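Local structure of flap endonuclease 1 (Desulfurococcus amylolyticus, 3ORY) at residues M11-K16 with S190-S195; N239-G244 with Y296-Q301; V90-G95 with E168-Y173; Q186-L191 with K220-E225; I245-D250 with K262-L267. The protein probably cleaves the 5' flaps of branched DNA intermediates as a structure-specific endonuclease, serving DNA replication and repair in a hyperthermophilic archaeon. All blocks are in the same frame, centred on the assembly; numbering follows the deposited sequence.

Contact 1 of 5, residues M11-K16 with S190-S195; sequences MGVDLK and SLLFGS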
# COMPACT_ATOMS: atom_id res chain seq x y z
N MET A 11 2.54 6.10 1.48
CA MET A 11 1.30 6.67 2.03
C MET A 11 1.19 6.45 3.54
O MET A 11 0.11 6.63 4.12
CB MET A 11 0.07 6.06 1.34
CG MET A 11 -0.03 6.30 -0.17
SD MET A 11 0.08 8.02 -0.66
CE MET A 11 -1.34 8.76 0.15
N GLY A 12 2.30 6.07 4.18
CA GLY A 12 2.24 5.72 5.59
C GLY A 12 3.55 5.91 6.30
O GLY A 12 4.10 7.00 6.32
N VAL A 13 4.05 4.82 6.89
CA VAL A 13 5.34 4.83 7.54
C VAL A 13 6.31 4.08 6.64
O VAL A 13 6.16 2.88 6.42
CB VAL A 13 5.25 4.15 8.94
CG1 VAL A 13 6.63 4.04 9.59
CG2 VAL A 13 4.27 4.92 9.84
N ASP A 14 7.29 4.80 6.09
CA ASP A 14 8.25 4.21 5.16
C ASP A 14 9.59 3.96 5.88
O ASP A 14 10.26 4.90 6.30
CB ASP A 14 8.42 5.11 3.94
CG ASP A 14 9.37 4.53 2.88
OD1 ASP A 14 9.80 3.36 2.99
OD2 ASP A 14 9.69 5.27 1.92
N LEU A 15 9.94 2.68 6.03
CA LEU A 15 11.17 2.27 6.73
C LEU A 15 12.19 1.66 5.77
O LEU A 15 13.19 1.09 6.19
CB LEU A 15 10.84 1.26 7.83
CG LEU A 15 9.82 1.66 8.90
CD1 LEU A 15 9.65 0.52 9.89
CD2 LEU A 15 10.24 2.94 9.60
N LYS A 16 11.92 1.80 4.47
CA LYS A 16 12.73 1.15 3.43
C LYS A 16 14.24 1.18 3.68
O LYS A 16 14.90 0.14 3.58
CB LYS A 16 12.43 1.75 2.05
CG LYS A 16 13.05 0.98 0.89
CD LYS A 16 12.53 1.51 -0.46
CE LYS A 16 12.97 0.61 -1.60
NZ LYS A 16 14.45 0.42 -1.63
N SER A 190 1.73 -2.24 9.01
CA SER A 190 1.27 -3.53 9.50
C SER A 190 2.28 -4.23 10.44
O SER A 190 1.86 -4.92 11.37
CB SER A 190 0.80 -4.45 8.36
OG SER A 190 1.88 -4.93 7.57
N LEU A 191 3.57 -4.01 10.22
CA LEU A 191 4.63 -4.50 11.12
C LEU A 191 4.56 -3.81 12.47
O LEU A 191 4.68 -4.47 13.51
CB LEU A 191 6.02 -4.30 10.51
CG LEU A 191 6.30 -5.13 9.25
CD1 LEU A 191 7.62 -4.73 8.61
CD2 LEU A 191 6.31 -6.63 9.58
N LEU A 192 4.34 -2.50 12.46
CA LEU A 192 4.20 -1.73 13.70
C LEU A 192 3.00 -2.23 14.51
O LEU A 192 3.06 -2.27 15.74
CB LEU A 192 4.07 -0.23 13.41
CG LEU A 192 5.27 0.69 13.19
CD1 LEU A 192 6.38 0.07 12.40
CD2 LEU A 192 4.78 1.95 12.47
N PHE A 193 1.95 -2.63 13.80
CA PHE A 193 0.74 -3.22 14.39
C PHE A 193 0.87 -4.72 14.67
O PHE A 193 -0.12 -5.40 15.02
CB PHE A 193 -0.47 -2.98 13.48
CG PHE A 193 -0.98 -1.56 13.48
CD1 PHE A 193 -1.39 -0.95 14.68
CD2 PHE A 193 -1.10 -0.86 12.28
CE1 PHE A 193 -1.90 0.36 14.66
CE2 PHE A 193 -1.62 0.45 12.25
CZ PHE A 193 -2.01 1.06 13.44
N GLY A 194 2.09 -5.24 14.52
CA GLY A 194 2.39 -6.59 14.97
C GLY A 194 2.26 -7.71 13.96
O GLY A 194 2.25 -8.89 14.34
N SER A 195 2.14 -7.38 12.67
CA SER A 195 2.03 -8.43 11.65
C SER A 195 3.32 -9.25 11.62
O SER A 195 4.38 -8.68 11.49
CB SER A 195 1.80 -7.85 10.27
OG SER A 195 1.77 -8.88 9.30
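Leu192 spreads its two methyl groups over two residues of the segment 11-16, a compact example of one forked side chain serving two partners on an irregular piece of chain. Val13 and Leu192 meet tip to tip: Leu192 CD2 faces both branches of the valine, lying 4.0 Å from Val13 CG2 and equally near Val13 CG1. The other branch, Leu192 CD1, comes to 4.1 Å from Leu15 CD1, and here the two leucines cross obliquely. With chi1 at -85° and chi2 at 39°, Leu192 is twisted away from ideal staggering, which lets one methyl serve each partner. All three residues are buried, and the contact is wholly apolar.

This joins the N-terminal part of the nuclease fold to the C-terminal end of the short helix 189-192. That helix closes in a Schellman motif: Ser195 N bonds Ser190 O at 2.8 Å, Gly194 N bonds Leu191 O at 2.9 Å, and Gly194 takes the positive phi that the motif requires.

On the opposing side Asp14 makes an Asx turn, its OD1 accepting from Lys16 N at 3.0 Å from above the carboxylate plane. Farther out, Val13 is held by backbone bonding to Tyr188 and by its N-H to Asp189 OD1, while Leu15 also packs on Leu240, Ile243 and Leu247 of helix 237-247.

Contact 2 of 5, residues N239-G244 with Y296-Q301; sequences NLIDIG and YFLQPQ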
# COMPACT_ATOMS: atom_id res chain seq x y z
N ASN A 239 10.28 -0.09 20.52
CA ASN A 239 11.26 0.72 19.79
C ASN A 239 10.82 0.94 18.34
O ASN A 239 10.90 2.07 17.83
CB ASN A 239 12.64 0.07 19.75
CG ASN A 239 13.33 -0.02 21.12
OD1 ASN A 239 12.98 0.66 22.11
ND2 ASN A 239 14.34 -0.87 21.17
N LEU A 240 10.38 -0.13 17.66
CA LEU A 240 9.94 -0.02 16.26
C LEU A 240 8.74 0.93 16.12
O LEU A 240 8.69 1.78 15.22
CB LEU A 240 9.57 -1.39 15.68
CG LEU A 240 9.22 -1.41 14.18
CD1 LEU A 240 10.47 -1.07 13.33
CD2 LEU A 240 8.62 -2.72 13.73
N ILE A 241 7.76 0.75 17.01
CA ILE A 241 6.61 1.65 17.04
C ILE A 241 7.07 3.10 17.25
O ILE A 241 6.60 4.01 16.58
CB ILE A 241 5.60 1.21 18.13
CG1 ILE A 241 4.93 -0.10 17.71
CG2 ILE A 241 4.55 2.31 18.37
CD1 ILE A 241 4.11 -0.79 18.84
N ASP A 242 8.01 3.30 18.17
CA ASP A 242 8.50 4.64 18.45
C ASP A 242 9.17 5.27 17.22
O ASP A 242 9.03 6.47 16.98
CB ASP A 242 9.45 4.65 19.66
CG ASP A 242 8.70 4.72 20.99
OD1 ASP A 242 7.46 4.86 21.00
OD2 ASP A 242 9.34 4.64 22.05
N ILE A 243 9.88 4.46 16.44
CA ILE A 243 10.45 4.94 15.18
C ILE A 243 9.33 5.49 14.29
O ILE A 243 9.45 6.60 13.75
CB ILE A 243 11.28 3.86 14.44
CG1 ILE A 243 12.55 3.53 15.23
CG2 ILE A 243 11.67 4.35 13.04
CD1 ILE A 243 13.25 2.25 14.78
N GLY A 244 8.23 4.74 14.20
CA GLY A 244 7.07 5.17 13.41
C GLY A 244 6.48 6.49 13.88
O GLY A 244 6.09 7.34 13.06
N TYR A 296 -1.51 2.33 21.85
CA TYR A 296 -2.54 2.02 20.87
C TYR A 296 -2.00 1.07 19.79
O TYR A 296 -2.63 0.07 19.46
CB TYR A 296 -3.15 3.28 20.22
CG TYR A 296 -4.15 2.87 19.18
CD1 TYR A 296 -5.42 2.46 19.55
CD2 TYR A 296 -3.80 2.81 17.82
CE1 TYR A 296 -6.35 2.04 18.60
CE2 TYR A 296 -4.71 2.37 16.87
CZ TYR A 296 -5.99 2.00 17.27
OH TYR A 296 -6.92 1.54 16.34
N PHE A 297 -0.83 1.39 19.23
CA PHE A 297 -0.20 0.50 18.25
C PHE A 297 -0.01 -0.92 18.79
O PHE A 297 -0.16 -1.89 18.05
CB PHE A 297 1.14 1.08 17.75
CG PHE A 297 0.98 1.98 16.53
CD1 PHE A 297 1.33 1.52 15.26
CD2 PHE A 297 0.47 3.27 16.66
CE1 PHE A 297 1.17 2.34 14.13
CE2 PHE A 297 0.32 4.11 15.53
CZ PHE A 297 0.68 3.63 14.26
N LEU A 298 0.28 -1.04 20.08
CA LEU A 298 0.40 -2.35 20.72
C LEU A 298 -0.93 -3.09 20.81
O LEU A 298 -0.95 -4.30 20.74
CB LEU A 298 1.03 -2.25 22.12
CG LEU A 298 2.52 -1.88 22.21
CD1 LEU A 298 2.89 -1.56 23.66
CD2 LEU A 298 3.38 -3.01 21.66
N GLN A 299 -2.02 -2.35 21.00
CA GLN A 299 -3.34 -2.98 21.11
C GLN A 299 -4.37 -2.19 20.31
O GLN A 299 -5.22 -1.50 20.91
CB GLN A 299 -3.78 -3.07 22.57
CG GLN A 299 -2.83 -3.87 23.43
CD GLN A 299 -3.48 -4.37 24.69
OE1 GLN A 299 -4.16 -5.40 24.67
NE2 GLN A 299 -3.27 -3.66 25.79
N PRO A 300 -4.30 -2.26 18.97
CA PRO A 300 -5.16 -1.44 18.12
C PRO A 300 -6.58 -1.98 18.07
O PRO A 300 -6.83 -3.13 18.49
CB PRO A 300 -4.50 -1.54 16.74
CG PRO A 300 -3.84 -2.88 16.76
CD PRO A 300 -3.37 -3.09 18.17
N GLN A 301 -7.50 -1.16 17.59
CA GLN A 301 -8.87 -1.60 17.43
C GLN A 301 -8.96 -2.48 16.18
O GLN A 301 -8.81 -1.99 15.06
CB GLN A 301 -9.83 -0.40 17.32
CG GLN A 301 -11.30 -0.80 17.49
CD GLN A 301 -11.58 -1.33 18.89
OE1 GLN A 301 -11.17 -0.75 19.90
NE2 GLN A 301 -12.25 -2.46 18.95
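Tyr296 OH, one residue before the phenylalanine that packs on Ile241, is gripped twice: Gln301 N donates to it at 3.0 Å with an N-H...O angle of 165°, and Glu166 OE1 is its second hydrogen-bond partner. The bond from Gln301 spans the turn where the chain leaves helix 290-298, and Pro300 CA settles 3.6 Å above one face of the Tyr296 ring, offset toward its rim. The contact itself is helix-to-helix packing, the C-terminal end of helix 290-298 against the middle of helix 237-247, with Ile241 as the single residue of 239-244 that touches across.

Ile241 and Phe297 run antiparallel alongside one another, each pointing past the other's root. The isoleucine puts CG2 anti to the backbone N, with CG1 turned back beside that nitrogen (chi1 -70°), and both arms thereby reach the same partner: Ile241 CD1 and CG2 each lie 3.7 Å from Phe297 CB. The ring is met obliquely by CG2, and it also stacks on Phe193. Replacing Ile241 by an alanine would probably open a gap beside Phe297 CB and leave Leu298 without its apolar neighbour across the interface. Lys294, one helical turn before Leu298, also packs against Ile241. Leu298, toward the rim, extends its branch inward until its CD2 stands 3.7 Å from Ile241 CD1.

Contact 3 of 5, residues V90-G95 with E168-Y173; sequences VYVFDG and EAQAAY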
# COMPACT_ATOMS: atom_id res chain seq x y z
N VAL A 90 -7.12 -11.44 -0.23
CA VAL A 90 -8.24 -10.83 0.47
C VAL A 90 -7.82 -9.39 0.78
O VAL A 90 -6.69 -9.14 1.22
CB VAL A 90 -8.64 -11.61 1.76
CG1 VAL A 90 -7.42 -11.92 2.64
CG2 VAL A 90 -9.74 -10.88 2.55
N TYR A 91 -8.71 -8.45 0.51
CA TYR A 91 -8.42 -7.04 0.77
C TYR A 91 -9.00 -6.66 2.12
O TYR A 91 -9.93 -7.29 2.61
CB TYR A 91 -8.99 -6.16 -0.35
CG TYR A 91 -8.16 -6.24 -1.62
CD1 TYR A 91 -7.16 -5.30 -1.89
CD2 TYR A 91 -8.37 -7.26 -2.54
CE1 TYR A 91 -6.39 -5.38 -3.07
CE2 TYR A 91 -7.61 -7.35 -3.70
CZ TYR A 91 -6.63 -6.42 -3.95
OH TYR A 91 -5.90 -6.52 -5.11
N VAL A 92 -8.42 -5.63 2.74
CA VAL A 92 -8.96 -5.11 3.98
C VAL A 92 -9.11 -3.60 3.86
O VAL A 92 -8.18 -2.90 3.46
CB VAL A 92 -8.12 -5.51 5.23
CG1 VAL A 92 -6.65 -5.12 5.07
CG2 VAL A 92 -8.73 -4.93 6.52
N PHE A 93 -10.30 -3.09 4.18
CA PHE A 93 -10.58 -1.67 4.05
C PHE A 93 -10.77 -1.01 5.40
O PHE A 93 -11.37 -1.58 6.32
CB PHE A 93 -11.80 -1.45 3.15
CG PHE A 93 -11.54 -1.76 1.71
CD1 PHE A 93 -10.86 -0.86 0.90
CD2 PHE A 93 -11.98 -2.96 1.15
CE1 PHE A 93 -10.61 -1.15 -0.46
CE2 PHE A 93 -11.72 -3.27 -0.19
CZ PHE A 93 -11.04 -2.36 -1.00
N ASP A 94 -10.25 0.22 5.48
CA ASP A 94 -10.18 1.02 6.70
C ASP A 94 -11.58 1.33 7.20
O ASP A 94 -12.53 1.39 6.41
CB ASP A 94 -9.45 2.34 6.37
CG ASP A 94 -8.77 2.96 7.58
OD1 ASP A 94 -7.56 2.73 7.75
OD2 ASP A 94 -9.45 3.68 8.35
N GLY A 95 -11.70 1.51 8.51
CA GLY A 95 -12.96 1.91 9.12
C GLY A 95 -13.33 3.36 8.84
O GLY A 95 -14.48 3.75 9.01
N GLU A 168 -4.39 -1.31 8.03
CA GLU A 168 -3.09 -1.96 8.27
C GLU A 168 -3.06 -2.76 9.57
O GLU A 168 -2.41 -3.81 9.63
CB GLU A 168 -1.95 -0.92 8.27
CG GLU A 168 -1.78 -0.16 6.94
CD GLU A 168 -1.07 -0.99 5.84
OE1 GLU A 168 -0.63 -2.13 6.11
OE2 GLU A 168 -0.97 -0.49 4.70
N ALA A 169 -3.75 -2.26 10.59
CA ALA A 169 -3.87 -2.96 11.89
C ALA A 169 -4.69 -4.24 11.79
O ALA A 169 -4.34 -5.26 12.37
CB ALA A 169 -4.52 -2.02 12.94
N GLN A 170 -5.82 -4.16 11.08
CA GLN A 170 -6.66 -5.33 10.83
C GLN A 170 -5.92 -6.37 9.99
O GLN A 170 -6.03 -7.57 10.26
CB GLN A 170 -7.98 -4.95 10.16
CG GLN A 170 -8.96 -6.13 9.99
CD GLN A 170 -9.45 -6.70 11.31
OE1 GLN A 170 -9.65 -5.96 12.27
NE2 GLN A 170 -9.65 -8.02 11.35
N ALA A 171 -5.17 -5.91 8.98
CA ALA A 171 -4.33 -6.81 8.18
C ALA A 171 -3.36 -7.58 9.09
O ALA A 171 -3.29 -8.81 9.02
CB ALA A 171 -3.56 -6.03 7.09
N ALA A 172 -2.62 -6.85 9.93
CA ALA A 172 -1.70 -7.46 10.90
C ALA A 172 -2.39 -8.48 11.79
O ALA A 172 -1.85 -9.56 12.05
CB ALA A 172 -1.03 -6.38 11.76
N TYR A 173 -3.59 -8.13 12.27
CA TYR A 173 -4.35 -9.01 13.16
C TYR A 173 -4.79 -10.31 12.48
O TYR A 173 -4.75 -11.39 13.09
CB TYR A 173 -5.55 -8.28 13.76
CG TYR A 173 -6.31 -9.10 14.80
CD1 TYR A 173 -5.76 -9.35 16.07
CD2 TYR A 173 -7.57 -9.62 14.51
CE1 TYR A 173 -6.46 -10.10 17.03
CE2 TYR A 173 -8.28 -10.37 15.47
CZ TYR A 173 -7.72 -10.61 16.71
OH TYR A 173 -8.43 -11.35 17.62
O HOH W 1 -4.22 1.96 7.71
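Val92 turns CG1 into the crowded position between its backbone N and carbonyl carbon (chi1 54°), which leaves CG2 anti to the nitrogen; the two methyls then point at successive residues of a helix, Gln170 and Ala171. This is strand-to-helix packing in the parallel part of the mixed sheet in the alpha/beta nuclease core: strand 88-93 lies between strands 37-41 and 160-162, and helix 167-176 runs over it as the connection of a beta-alpha-beta crossover from strand 160-162 to strand 182-184.

Val92 CG1 rests 3.8 Å from Ala171 CB, where the small alanine is consistent with the close approach of the backbones, Val92 CA lying 6.5 Å from Ala171 CA. Val92 CG2 lies 3.7 Å from Gln170 CG and as near to its CB. Only the aliphatic root of the glutamine takes part. CG is anti to the backbone N (chi1 -175°), and the chain then bends at chi2, which carries the amide away from the strand to where Thr303 N donates to OE1. Phe93 faces the other side of the sheet and packs on helices 42-52 and 143-156.

Beyond the strand's end the contact turns polar. Asp94 OD1 forms a salt bridge with Lys101 and also accepts from Gly167 N. A water adds a looser link at the start of the helix, donating weakly to Asp94 OD1 at 3.4 Å and accepting from Glu168 N at 3.3 Å.

Contact 4 of 5, residues Q186-L191 with K220-E225; sequences QDYDSL and KPELIE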
# COMPACT_ATOMS: atom_id res chain seq x y z
N GLN A 186 2.75 -1.22 0.57
CA GLN A 186 4.04 -0.54 0.37
C GLN A 186 4.56 0.07 1.66
O GLN A 186 5.77 0.22 1.84
CB GLN A 186 3.96 0.52 -0.74
CG GLN A 186 3.79 -0.05 -2.14
CD GLN A 186 4.75 -1.19 -2.44
OE1 GLN A 186 4.34 -2.35 -2.49
NE2 GLN A 186 6.02 -0.87 -2.59
N ASP A 187 3.67 0.42 2.59
CA ASP A 187 4.17 0.93 3.85
C ASP A 187 4.36 -0.19 4.87
O ASP A 187 4.02 -1.36 4.62
CB ASP A 187 3.35 2.11 4.39
CG ASP A 187 1.91 1.75 4.66
OD1 ASP A 187 1.65 0.62 5.14
OD2 ASP A 187 1.04 2.61 4.39
N TYR A 188 4.94 0.17 6.00
CA TYR A 188 5.39 -0.79 6.99
C TYR A 188 4.47 -0.81 8.21
O TYR A 188 4.79 -1.45 9.22
CB TYR A 188 6.83 -0.42 7.38
CG TYR A 188 7.81 -0.64 6.24
CD1 TYR A 188 8.66 -1.75 6.22
CD2 TYR A 188 7.88 0.26 5.18
CE1 TYR A 188 9.55 -1.95 5.15
CE2 TYR A 188 8.76 0.07 4.13
CZ TYR A 188 9.59 -1.03 4.12
OH TYR A 188 10.45 -1.18 3.05
N ASP A 189 3.35 -0.10 8.10
CA ASP A 189 2.42 0.08 9.23
C ASP A 189 1.98 -1.23 9.85
O ASP A 189 1.86 -1.32 11.06
CB ASP A 189 1.15 0.84 8.78
CG ASP A 189 1.45 2.22 8.19
OD1 ASP A 189 2.57 2.47 7.68
OD2 ASP A 189 0.53 3.08 8.21
N SER A 190 1.73 -2.24 9.01
CA SER A 190 1.27 -3.53 9.50
C SER A 190 2.28 -4.23 10.44
O SER A 190 1.86 -4.92 11.37
CB SER A 190 0.80 -4.45 8.36
OG SER A 190 1.88 -4.93 7.57
N LEU A 191 3.57 -4.01 10.22
CA LEU A 191 4.63 -4.50 11.12
C LEU A 191 4.56 -3.81 12.47
O LEU A 191 4.68 -4.47 13.51
CB LEU A 191 6.02 -4.30 10.51
CG LEU A 191 6.30 -5.13 9.25
CD1 LEU A 191 7.62 -4.73 8.61
CD2 LEU A 191 6.31 -6.63 9.58
N LYS A 220 10.58 -6.61 -7.71
CA LYS A 220 10.20 -7.94 -7.22
C LYS A 220 9.53 -7.86 -5.84
O LYS A 220 9.86 -6.99 -5.04
CB LYS A 220 11.44 -8.85 -7.13
CG LYS A 220 12.05 -9.21 -8.48
CD LYS A 220 13.35 -9.98 -8.30
CE LYS A 220 13.98 -10.34 -9.64
NZ LYS A 220 15.39 -10.79 -9.45
N PRO A 221 8.60 -8.79 -5.56
CA PRO A 221 8.02 -8.78 -4.21
C PRO A 221 9.08 -9.17 -3.18
O PRO A 221 10.05 -9.86 -3.52
CB PRO A 221 6.93 -9.85 -4.28
CG PRO A 221 6.72 -10.11 -5.74
CD PRO A 221 8.03 -9.85 -6.39
N GLU A 222 8.90 -8.70 -1.95
CA GLU A 222 9.82 -9.02 -0.86
C GLU A 222 9.08 -9.34 0.44
O GLU A 222 8.07 -8.70 0.76
CB GLU A 222 10.84 -7.90 -0.65
CG GLU A 222 10.26 -6.57 -0.18
CD GLU A 222 11.29 -5.45 -0.08
OE1 GLU A 222 12.39 -5.58 -0.64
OE2 GLU A 222 10.99 -4.42 0.56
N LEU A 223 9.58 -10.34 1.15
CA LEU A 223 9.03 -10.74 2.44
C LEU A 223 9.86 -10.15 3.57
O LEU A 223 11.08 -10.27 3.58
CB LEU A 223 8.99 -12.27 2.55
CG LEU A 223 8.71 -12.90 3.92
CD1 LEU A 223 7.27 -12.67 4.35
CD2 LEU A 223 9.04 -14.39 3.92
N ILE A 224 9.19 -9.51 4.52
CA ILE A 224 9.85 -9.04 5.73
C ILE A 224 9.18 -9.68 6.93
O ILE A 224 7.96 -9.55 7.12
CB ILE A 224 9.82 -7.50 5.85
CG1 ILE A 224 10.54 -6.87 4.67
CG2 ILE A 224 10.43 -7.05 7.20
CD1 ILE A 224 10.06 -5.47 4.35
N GLU A 225 9.97 -10.36 7.76
CA GLU A 225 9.44 -10.99 8.95
C GLU A 225 9.73 -10.11 10.16
O GLU A 225 10.86 -9.65 10.33
CB GLU A 225 10.02 -12.40 9.12
CG GLU A 225 9.64 -13.34 7.97
CD GLU A 225 10.44 -14.64 7.97
OE1 GLU A 225 11.64 -14.61 7.62
OE2 GLU A 225 9.85 -15.69 8.30
O HOH W 2 12.06 -3.31 2.75
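Tyr188 and Leu191 lay their side chains against Ile224, which thus serves as a common apolar floor; beside them a water between Tyr188 and Glu222 supplies the polar part. The setting is the antiparallel part of the mixed sheet, where the short helix 189-192 packs on strand 216-225, paired with strand 197-200. Tyr188 stands at the N-cap position of that helix.

Among the apolar contacts, the closest is between Tyr188 CE1 and Ile224 CD1, at 3.6 Å, with the methyl approaching the ring obliquely. The second branch of the isoleucine, CG2, meets Leu191 CD1 at 3.9 Å. Both pairs cross at about a right angle. Ile224 can serve two neighbours because CG2 projects anti to the backbone N while CG1 lies beside that nitrogen (chi1 -61°), sending CD1 toward the tyrosine and CG2 toward the leucine. Leu198 of the adjoining strand packs on Leu191 as well.

The polar contacts gather at Glu222 OE2, which has a salt bridge to Arg200 and accepts from a water. The charge of Arg200 probably helps fix the carboxylate. The Tyr188 ring and the Glu222 carboxylate are turned 63° apart, and the 4.1 Å between Tyr188 OH and Glu222 OE2 is spanned by that water. The water lies in the plane of the tyrosine ring, at its edge, 2.7 Å from Tyr188 OH, and donates to Glu222 OE2 at the same distance of 2.7 Å.

Contact 5 of 5, residues I245-D250 with K262-L267; sequences ILLGTD and KKALQL. With PO4 (phosphate ion), chain C.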
# COMPACT_ATOMS: atom_id res chain seq x y z
N ILE A 245 6.38 6.64 15.20
CA ILE A 245 5.84 7.85 15.82
C ILE A 245 6.72 9.07 15.50
O ILE A 245 6.21 10.17 15.24
CB ILE A 245 5.64 7.66 17.35
CG1 ILE A 245 4.51 6.65 17.62
CG2 ILE A 245 5.35 9.00 18.04
CD1 ILE A 245 4.40 6.15 19.07
N LEU A 246 8.04 8.87 15.50
CA LEU A 246 8.96 9.96 15.15
C LEU A 246 8.79 10.38 13.70
O LEU A 246 8.93 11.56 13.36
CB LEU A 246 10.41 9.56 15.43
CG LEU A 246 10.79 9.43 16.90
CD1 LEU A 246 12.26 9.08 17.04
CD2 LEU A 246 10.48 10.72 17.64
N LEU A 247 8.48 9.41 12.86
CA LEU A 247 8.26 9.67 11.44
C LEU A 247 6.87 10.27 11.16
O LEU A 247 6.71 11.09 10.25
CB LEU A 247 8.50 8.40 10.62
CG LEU A 247 9.91 7.81 10.71
CD1 LEU A 247 10.00 6.56 9.83
CD2 LEU A 247 10.97 8.84 10.29
N GLY A 248 5.88 9.87 11.96
CA GLY A 248 4.54 10.42 11.85
C GLY A 248 3.46 9.39 11.56
O GLY A 248 3.56 8.63 10.60
N THR A 249 2.41 9.38 12.39
CA THR A 249 1.28 8.45 12.25
C THR A 249 -0.01 9.24 12.04
O THR A 249 0.02 10.47 12.02
CB THR A 249 1.12 7.59 13.53
OG1 THR A 249 0.69 8.43 14.61
CG2 THR A 249 2.46 6.92 13.91
N ASP A 250 -1.14 8.55 11.90
CA ASP A 250 -2.44 9.24 11.85
C ASP A 250 -2.66 10.15 13.06
O ASP A 250 -3.37 11.15 12.96
CB ASP A 250 -3.60 8.22 11.82
CG ASP A 250 -3.83 7.64 10.44
OD1 ASP A 250 -3.53 8.31 9.42
OD2 ASP A 250 -4.34 6.50 10.38
N LYS A 262 16.63 6.75 9.26
CA LYS A 262 17.93 6.39 9.86
C LYS A 262 18.15 7.11 11.17
O LYS A 262 18.63 6.52 12.14
CB LYS A 262 19.10 6.67 8.90
CG LYS A 262 19.14 5.75 7.69
CD LYS A 262 20.23 6.19 6.71
CE LYS A 262 20.21 5.33 5.47
NZ LYS A 262 21.29 5.72 4.51
N LYS A 263 17.79 8.39 11.21
CA LYS A 263 17.97 9.21 12.40
C LYS A 263 17.03 8.76 13.52
O LYS A 263 17.46 8.63 14.67
CB LYS A 263 17.75 10.69 12.10
CG LYS A 263 17.95 11.64 13.30
CD LYS A 263 19.38 11.66 13.84
CE LYS A 263 19.72 13.04 14.43
NZ LYS A 263 21.04 13.10 15.14
N ALA A 264 15.77 8.50 13.17
CA ALA A 264 14.79 7.99 14.13
C ALA A 264 15.29 6.70 14.77
O ALA A 264 15.20 6.54 15.97
CB ALA A 264 13.42 7.78 13.45
N LEU A 265 15.85 5.80 13.96
CA LEU A 265 16.36 4.52 14.47
C LEU A 265 17.53 4.73 15.43
O LEU A 265 17.63 4.10 16.49
CB LEU A 265 16.80 3.61 13.31
CG LEU A 265 17.62 2.37 13.69
CD1 LEU A 265 16.78 1.34 14.46
CD2 LEU A 265 18.27 1.74 12.46
N GLN A 266 18.42 5.65 15.04
CA GLN A 266 19.58 6.00 15.85
C GLN A 266 19.13 6.57 17.20
O GLN A 266 19.63 6.15 18.24
CB GLN A 266 20.44 7.01 15.08
CG GLN A 266 21.93 6.81 15.21
CD GLN A 266 22.71 7.74 14.30
OE1 GLN A 266 22.25 8.83 13.96
NE2 GLN A 266 23.91 7.32 13.89
N LEU A 267 18.16 7.48 17.17
CA LEU A 267 17.68 8.15 18.39
C LEU A 267 16.99 7.23 19.40
O LEU A 267 17.25 7.30 20.61
CB LEU A 267 16.74 9.31 18.05
CG LEU A 267 17.35 10.53 17.35
CD1 LEU A 267 16.27 11.57 17.03
CD2 LEU A 267 18.48 11.16 18.18
P PO4 C . 17.27 9.41 6.83
O1 PO4 C . 16.27 10.35 6.18
O2 PO4 C . 17.47 9.83 8.27
O3 PO4 C . 16.78 7.99 6.73
O4 PO4 C . 18.59 9.51 6.10
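Helices 237-247 and 261-271 correspond to the helix-two-turn-helix (H2TH) motif of flap endonucleases, which in relatives binds duplex DNA and probably does so here, and this contact is where its two helices pack. Leu246 and Leu247, at the end of the first helix, close on Ala264 in the first turns of the second. Leu246 touches with two atoms, CB and CD1, each 4.0 Å from Ala264 CB. Leu247 keeps CG beside its backbone N (chi1 -61°), and its chain then extends until CD2 comes to 4.1 Å from the same alanine methyl. The lack of a longer side chain at Ala264 fits the closeness of the helices, 6.2 Å between its CA and Leu246 CA.

A phosphate ion, probably from the crystallisation liquor, sits at the N-terminal end of the second helix. Lys262 N donates to phosphate O3 at 2.8 Å, almost straight at 172°. Lys263 N donates to phosphate O2 at 3.3 Å and 155°. The helix dipole would probably reinforce the pull on this anion, and the site is consistent with recognition of a DNA backbone phosphate. The aliphatic part of Lys262 runs alongside the ion, with CG 3.4 Å from O3.

Gly248, with positive phi, ends the first helix, which lies between helix 261-271 and helix 290-298: Ile245 packs on Ile293 and Lys294 of the latter, while Leu247 leans on Leu15 of the N-terminal loop.

Overall arrangement
Contacts 3 and 4 both belong to the central sheet, where strands meet helices and waters join polar groups; contact 1, sharing Ser190 and Leu191 with contact 4, is purely apolar. Its Leu192 also leans on Leu240 and Phe297 of contact 2. Contacts 2 and 5 lie farther out, their centres about 18 and 19 Å from the centre of the chain, against 9 to 11 Å for the others, and use different sides of helix 237-247, with contact 5 nested in the loop that contact 2 closes. Every interface is largely buried, yet contact 5 alone adds a phosphate ion held by main-chain N-H groups. Between contacts 3 and 4, the carboxylates of Glu168 and Asp187 stand close together.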